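Local coordinates for protein putative polysaccharide binding proteins (DUF1812) (PDB 3GF8) that probably works as an outer-membrane lipoprotein in fimbrial assembly or anchoring, as a member of the FimB/Mfa2 family, and may bind polysaccharide, at residues A34-V39 and A81-R86; M120-Y125 and L145-K150. One frame throughout, in Å; residues are numbered along the deposited sequence.

Contact 1: residues A34-V39 and A81-R86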
loop_
_atom_site.group_PDB
_atom_site.type_symbol
_atom_site.label_atom_id
_atom_site.label_comp_id
_atom_site.label_asym_id
_atom_site.label_seq_id
_atom_site.Cartn_x
_atom_site.Cartn_y
_atom_site.Cartn_z
ATOM N N ALA A 34 -0.860 0.475 -17.445
ATOM C CA ALA A 34 -0.984 -0.973 -17.199
ATOM C C ALA A 34 -1.783 -1.366 -15.942
ATOM O O ALA A 34 -2.425 -2.413 -15.938
ATOM C CB ALA A 34 0.424 -1.627 -17.141
ATOM N N GLN A 35 -1.745 -0.540 -14.893
ATOM C CA GLN A 35 -2.250 -0.915 -13.571
ATOM C C GLN A 35 -3.363 -0.051 -12.963
ATOM O O GLN A 35 -4.100 -0.532 -12.121
ATOM C CB GLN A 35 -1.083 -0.926 -12.576
ATOM C CG GLN A 35 -0.017 -1.927 -12.956
ATOM C CD GLN A 35 1.046 -2.083 -11.905
ATOM O OE1 GLN A 35 0.792 -1.911 -10.716
ATOM N NE2 GLN A 35 2.261 -2.416 -12.336
ATOM N N VAL A 36 -3.465 1.224 -13.328
ATOM C CA VAL A 36 -4.358 2.107 -12.636
ATOM C C VAL A 36 -5.595 2.293 -13.477
ATOM O O VAL A 36 -5.514 2.825 -14.580
ATOM C CB VAL A 36 -3.700 3.464 -12.357
ATOM C CG1 VAL A 36 -4.665 4.371 -11.573
ATOM C CG2 VAL A 36 -2.416 3.278 -11.577
ATOM N N ASP A 37 -6.740 1.854 -12.975
ATOM C CA ASP A 37 -7.992 2.012 -13.718
ATOM C C ASP A 37 -8.968 3.032 -13.131
ATOM O O ASP A 37 -10.092 3.108 -13.585
ATOM C CB ASP A 37 -8.684 0.660 -13.930
ATOM C CG ASP A 37 -9.403 0.113 -12.691
ATOM O OD1 ASP A 37 -9.528 0.757 -11.599
ATOM O OD2 ASP A 37 -9.893 -1.021 -12.846
ATOM N N LYS A 38 -8.546 3.834 -12.154
ATOM C CA LYS A 38 -9.397 4.948 -11.701
ATOM C C LYS A 38 -8.539 5.982 -11.029
ATOM O O LYS A 38 -7.675 5.659 -10.203
ATOM C CB LYS A 38 -10.487 4.443 -10.741
ATOM C CG LYS A 38 -11.339 5.566 -10.067
ATOM C CD LYS A 38 -12.367 5.006 -9.067
ATOM C CE LYS A 38 -13.154 6.111 -8.411
ATOM N NZ LYS A 38 -14.056 5.620 -7.336
ATOM N N VAL A 39 -8.764 7.240 -11.391
ATOM C CA VAL A 39 -8.090 8.354 -10.739
ATOM C C VAL A 39 -9.183 9.297 -10.269
ATOM O O VAL A 39 -10.216 9.436 -10.940
ATOM C CB VAL A 39 -7.092 9.027 -11.677
ATOM C CG1 VAL A 39 -5.924 8.096 -11.970
ATOM C CG2 VAL A 39 -7.777 9.438 -13.043
ATOM N N ALA A 81 -4.466 13.527 -5.630
ATOM C CA ALA A 81 -5.398 12.521 -6.084
ATOM C C ALA A 81 -5.369 11.260 -5.228
ATOM O O ALA A 81 -4.427 11.036 -4.487
ATOM C CB ALA A 81 -5.148 12.178 -7.533
ATOM N N TRP A 82 -6.463 10.488 -5.303
ATOM C CA TRP A 82 -6.483 9.091 -4.880
ATOM C C TRP A 82 -6.869 8.299 -6.116
ATOM O O TRP A 82 -7.765 8.687 -6.875
ATOM C CB TRP A 82 -7.518 8.847 -3.792
ATOM C CG TRP A 82 -7.154 9.342 -2.448
ATOM C CD1 TRP A 82 -7.728 10.392 -1.774
ATOM C CD2 TRP A 82 -6.143 8.807 -1.575
ATOM N NE1 TRP A 82 -7.128 10.540 -0.542
ATOM C CE2 TRP A 82 -6.159 9.582 -0.394
ATOM C CE3 TRP A 82 -5.234 7.741 -1.675
ATOM C CZ2 TRP A 82 -5.297 9.335 0.671
ATOM C CZ3 TRP A 82 -4.384 7.490 -0.623
ATOM C CH2 TRP A 82 -4.420 8.273 0.541
ATOM N N ALA A 83 -6.152 7.206 -6.342
ATOM C CA ALA A 83 -6.345 6.406 -7.528
ATOM C C ALA A 83 -6.626 4.978 -7.078
ATOM O O ALA A 83 -6.065 4.503 -6.094
ATOM C CB ALA A 83 -5.109 6.479 -8.463
ATOM N N GLY A 84 -7.507 4.310 -7.825
ATOM C CA GLY A 84 -7.965 2.979 -7.472
ATOM C C GLY A 84 -9.028 2.845 -6.382
ATOM O O GLY A 84 -9.471 1.735 -6.151
ATOM N N ALA A 85 -9.447 3.942 -5.714
ATOM C CA ALA A 85 -10.323 3.816 -4.535
ATOM C C ALA A 85 -11.742 3.476 -4.977
ATOM O O ALA A 85 -12.365 4.221 -5.735
ATOM C CB ALA A 85 -10.301 5.072 -3.632
ATOM N N ARG A 86 -12.224 2.323 -4.533
ATOM C CA ARG A 86 -13.597 1.885 -4.822
ATOM C C ARG A 86 -14.245 1.440 -3.524
ATOM O O ARG A 86 -14.168 2.171 -2.531
ATOM C CB ARG A 86 -13.603 0.809 -5.902
ATOM C CG ARG A 86 -13.075 1.332 -7.243
ATOM C CD ARG A 86 -13.105 0.222 -8.272
ATOM N NE ARG A 86 -12.487 0.580 -9.540
ATOM C CZ ARG A 86 -13.121 1.140 -10.558
ATOM N NH1 ARG A 86 -14.409 1.425 -10.471
ATOM N NH2 ARG A 86 -12.459 1.434 -11.668
#
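K38 NZ donates to A85 O at 2.7 Å, reaching the carbonyl almost end-on, with a C=O...N angle of 171°. The lysine gets there because CG stands anti to the backbone N (chi1 173°) and the chain beyond it is fully extended. On the way its CD lies over the centre of the R86 guanidinium face, 4.2 Å above the plane. That guanidinium is held at its edge by D37: NH2 meets OD1 at 3.0 Å in a nearly straight salt bridge, but the carboxylate stands almost perpendicular to the guanidinium, and OD1 is approached from above its own plane. E57 takes the other amino group, NH1.

Beside these polar groups, strand 38-44 pairs antiparallel with strand 75-83. V39 and A83 form a non-hydrogen-bonded pair, and A83 CB rests against V36 CG1 at 3.8 Å and V39 CG1 at 3.9 Å. G84 then leaves the strand with positive phi, and its N binds K38 O at 2.7 Å. With K38 NZ 5.2 Å from R86 NH1, the nearby acids D37 and E57 probably offset the like charges where the start of strand 38-44 meets the loop after strand 75-83.

Contact 2: residues M120-Y125 and L145-K150; sequences METLWY and LIRDTK
R147 and W124 face each other as a non-hydrogen-bonded pair in the antiparallel beta hairpin of strands 124-133 and 139-158, part of a fold from the transthyretin clan. CG of R147 stands anti to its own N (chi1 -172°), which carries the chain along the neighbouring segment towards T122. Its CB touches the indole at W124 CD1, 3.9 Å away, and CG lies over one face of that ring while also nearing L123 O. CD and then NE run against the methyl of T122, with CG2 3.5 Å from NE. NE turns back to its own segment and donates to T149 O at 3.0 Å, the carbonyl oxygen lying somewhat out of the guanidinium plane. CZ lies 3.9 Å from T122 CG2, the threonine side chain covering that guanidinium face. At the tip, NH2 makes a weak bond to a water that also binds the hydroxyls of T122 and T149. Replacing the arginine with an alanine would probably leave the T149 carbonyl without this donor and open a gap next to the T122 methyl and over the indole face where CG had been.

Next along the hairpin, Y125 and I146 are a hydrogen-bonded pair, N to O in both directions at 2.8 Å, and D148 N donates to L123 O. Where strand pairing gives out, a side chain takes over from the backbone. T149 OG1, placed between its N and carbonyl carbon (chi1 48°), accepts L123 N at 3.1 Å with an N-H...O angle of 170°, and the same oxygen lies 2.7 Å from the water.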
loop_
_atom_site.group_PDB
_atom_site.type_symbol
_atom_site.label_atom_id
_atom_site.label_comp_id
_atom_site.label_asym_id
_atom_site.label_seq_id
_atom_site.Cartn_x
_atom_site.Cartn_y
_atom_site.Cartn_z
HETATM N N MSE A 120 -7.967 -6.077 -1.039
HETATM C CA MSE A 120 -8.420 -4.744 -1.442
HETATM C C MSE A 120 -8.018 -4.409 -2.873
HETATM O O MSE A 120 -6.925 -4.752 -3.297
HETATM C CB MSE A 120 -7.816 -3.670 -0.568
HETATM C CG MSE A 120 -8.490 -3.509 0.711
HETATM SE SE MSE A 120 -7.462 -4.412 2.017
HETATM C CE MSE A 120 -6.323 -3.005 2.316
ATOM N N GLU A 121 -8.879 -3.698 -3.591
ATOM C CA GLU A 121 -8.464 -3.054 -4.843
ATOM C C GLU A 121 -7.309 -2.091 -4.534
ATOM O O GLU A 121 -7.284 -1.395 -3.465
ATOM C CB GLU A 121 -9.642 -2.349 -5.529
ATOM C CG GLU A 121 -10.125 -1.051 -4.874
ATOM C CD GLU A 121 -11.115 -1.219 -3.729
ATOM O OE1 GLU A 121 -11.300 -2.333 -3.223
ATOM O OE2 GLU A 121 -11.733 -0.205 -3.325
ATOM N N THR A 122 -6.324 -2.113 -5.423
ATOM C CA THR A 122 -5.060 -1.448 -5.200
ATOM C C THR A 122 -5.290 0.048 -5.166
ATOM O O THR A 122 -6.063 0.601 -5.983
ATOM C CB THR A 122 -4.036 -1.814 -6.267
ATOM O OG1 THR A 122 -3.748 -3.202 -6.133
ATOM C CG2 THR A 122 -2.729 -0.991 -6.120
ATOM N N LEU A 123 -4.651 0.655 -4.162
ATOM C CA LEU A 123 -4.811 2.047 -3.848
ATOM C C LEU A 123 -3.502 2.819 -4.095
ATOM O O LEU A 123 -2.440 2.393 -3.618
ATOM C CB LEU A 123 -5.206 2.194 -2.380
ATOM C CG LEU A 123 -5.476 3.628 -1.942
ATOM C CD1 LEU A 123 -6.752 4.131 -2.626
ATOM C CD2 LEU A 123 -5.587 3.676 -0.423
ATOM N N TRP A 124 -3.595 3.924 -4.844
ATOM C CA TRP A 124 -2.453 4.841 -5.031
ATOM C C TRP A 124 -2.770 6.240 -4.520
ATOM O O TRP A 124 -3.898 6.731 -4.676
ATOM C CB TRP A 124 -2.045 4.974 -6.515
ATOM C CG TRP A 124 -1.471 3.758 -7.177
ATOM C CD1 TRP A 124 -0.151 3.459 -7.332
ATOM C CD2 TRP A 124 -2.200 2.709 -7.837
ATOM N NE1 TRP A 124 -0.011 2.276 -8.029
ATOM C CE2 TRP A 124 -1.249 1.792 -8.344
ATOM C CE3 TRP A 124 -3.557 2.442 -8.031
ATOM C CZ2 TRP A 124 -1.620 0.621 -9.022
ATOM C CZ3 TRP A 124 -3.923 1.275 -8.718
ATOM C CH2 TRP A 124 -2.951 0.391 -9.210
ATOM N N TYR A 125 -1.750 6.877 -3.937
ATOM C CA TYR A 125 -1.823 8.251 -3.443
ATOM C C TYR A 125 -1.145 9.175 -4.442
ATOM O O TYR A 125 -0.061 8.883 -4.942
ATOM C CB TYR A 125 -1.150 8.345 -2.076
ATOM C CG TYR A 125 -0.968 9.758 -1.617
ATOM C CD1 TYR A 125 -2.042 10.487 -1.110
ATOM C CD2 TYR A 125 0.280 10.383 -1.690
ATOM C CE1 TYR A 125 -1.884 11.803 -0.690
ATOM C CE2 TYR A 125 0.455 11.695 -1.264
ATOM C CZ TYR A 125 -0.633 12.412 -0.783
ATOM O OH TYR A 125 -0.473 13.710 -0.386
ATOM N N LEU A 145 2.161 9.148 -8.437
ATOM C CA LEU A 145 1.403 8.141 -7.681
ATOM C C LEU A 145 2.309 7.209 -6.906
ATOM O O LEU A 145 3.312 6.688 -7.450
ATOM C CB LEU A 145 0.530 7.286 -8.613
ATOM C CG LEU A 145 -0.602 8.052 -9.266
ATOM C CD1 LEU A 145 -1.388 7.148 -10.286
ATOM C CD2 LEU A 145 -1.468 8.632 -8.175
ATOM N N ILE A 146 1.911 6.978 -5.659
ATOM C CA ILE A 146 2.613 6.112 -4.720
ATOM C C ILE A 146 1.673 5.005 -4.260
ATOM O O ILE A 146 0.561 5.282 -3.770
ATOM C CB ILE A 146 3.054 6.950 -3.495
ATOM C CG1 ILE A 146 4.089 8.011 -3.934
ATOM C CG2 ILE A 146 3.623 6.056 -2.375
ATOM C CD1 ILE A 146 4.479 8.891 -2.853
ATOM N N ARG A 147 2.122 3.756 -4.368
ATOM C CA ARG A 147 1.275 2.639 -4.035
ATOM C C ARG A 147 1.221 2.469 -2.555
ATOM O O ARG A 147 2.261 2.440 -1.890
ATOM C CB ARG A 147 1.729 1.345 -4.704
ATOM C CG ARG A 147 0.741 0.233 -4.499
ATOM C CD ARG A 147 0.935 -0.938 -5.464
ATOM N NE ARG A 147 0.331 -2.147 -4.913
ATOM C CZ ARG A 147 0.325 -3.326 -5.512
ATOM N NH1 ARG A 147 0.921 -3.503 -6.681
ATOM N NH2 ARG A 147 -0.272 -4.345 -4.935
ATOM N N ASP A 148 -0.007 2.358 -2.034
ATOM C CA ASP A 148 -0.223 2.313 -0.586
ATOM C C ASP A 148 -0.598 0.922 -0.062
ATOM O O ASP A 148 -0.420 0.613 1.137
ATOM C CB ASP A 148 -1.342 3.305 -0.211
ATOM C CG ASP A 148 -0.843 4.732 -0.002
ATOM O OD1 ASP A 148 0.379 4.996 -0.059
ATOM O OD2 ASP A 148 -1.703 5.604 0.232
ATOM N N THR A 149 -1.167 0.097 -0.932
ATOM C CA THR A 149 -1.575 -1.235 -0.549
ATOM C C THR A 149 -0.449 -2.221 -0.902
ATOM O O THR A 149 0.214 -2.095 -1.944
ATOM C CB THR A 149 -2.894 -1.620 -1.195
ATOM O OG1 THR A 149 -2.858 -1.308 -2.582
ATOM C CG2 THR A 149 -4.044 -0.872 -0.530
ATOM N N LYS A 150 -0.227 -3.181 -0.001
ATOM C CA LYS A 150 0.922 -4.065 -0.076
ATOM C C LYS A 150 0.459 -5.538 0.004
ATOM O O LYS A 150 -0.268 -5.948 0.922
ATOM C CB LYS A 150 1.893 -3.710 1.054
ATOM C CG LYS A 150 2.306 -2.258 1.065
ATOM C CD LYS A 150 3.201 -1.884 -0.159
ATOM C CE LYS A 150 3.141 -0.398 -0.486
ATOM N NZ LYS A 150 4.164 0.022 -1.523
HETATM O O HOH W 1 -2.770 -3.840 -3.627
#

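Contact 1 closes before contact 2 opens along the chain, yet their centres lie only about 8 Å apart. They meet where strand 75-83 runs beside strand 124-133, so the neighbours run in the order 38-44, 75-83, 124-133, 139-158, each antiparallel to the next. A probable hydrogen bond of 2.8 Å from W124 N to A83 O joins the two where strand 75-83 ends and strand 124-133 begins. Within the strands W82 and Y125 stack edge-to-face, and beyond them R86 N probably bonds to E121 OE2. Because the four strands are joined in turn, segments distant in sequence form one continuous patch of the beta framework; contact 2 is its more central part.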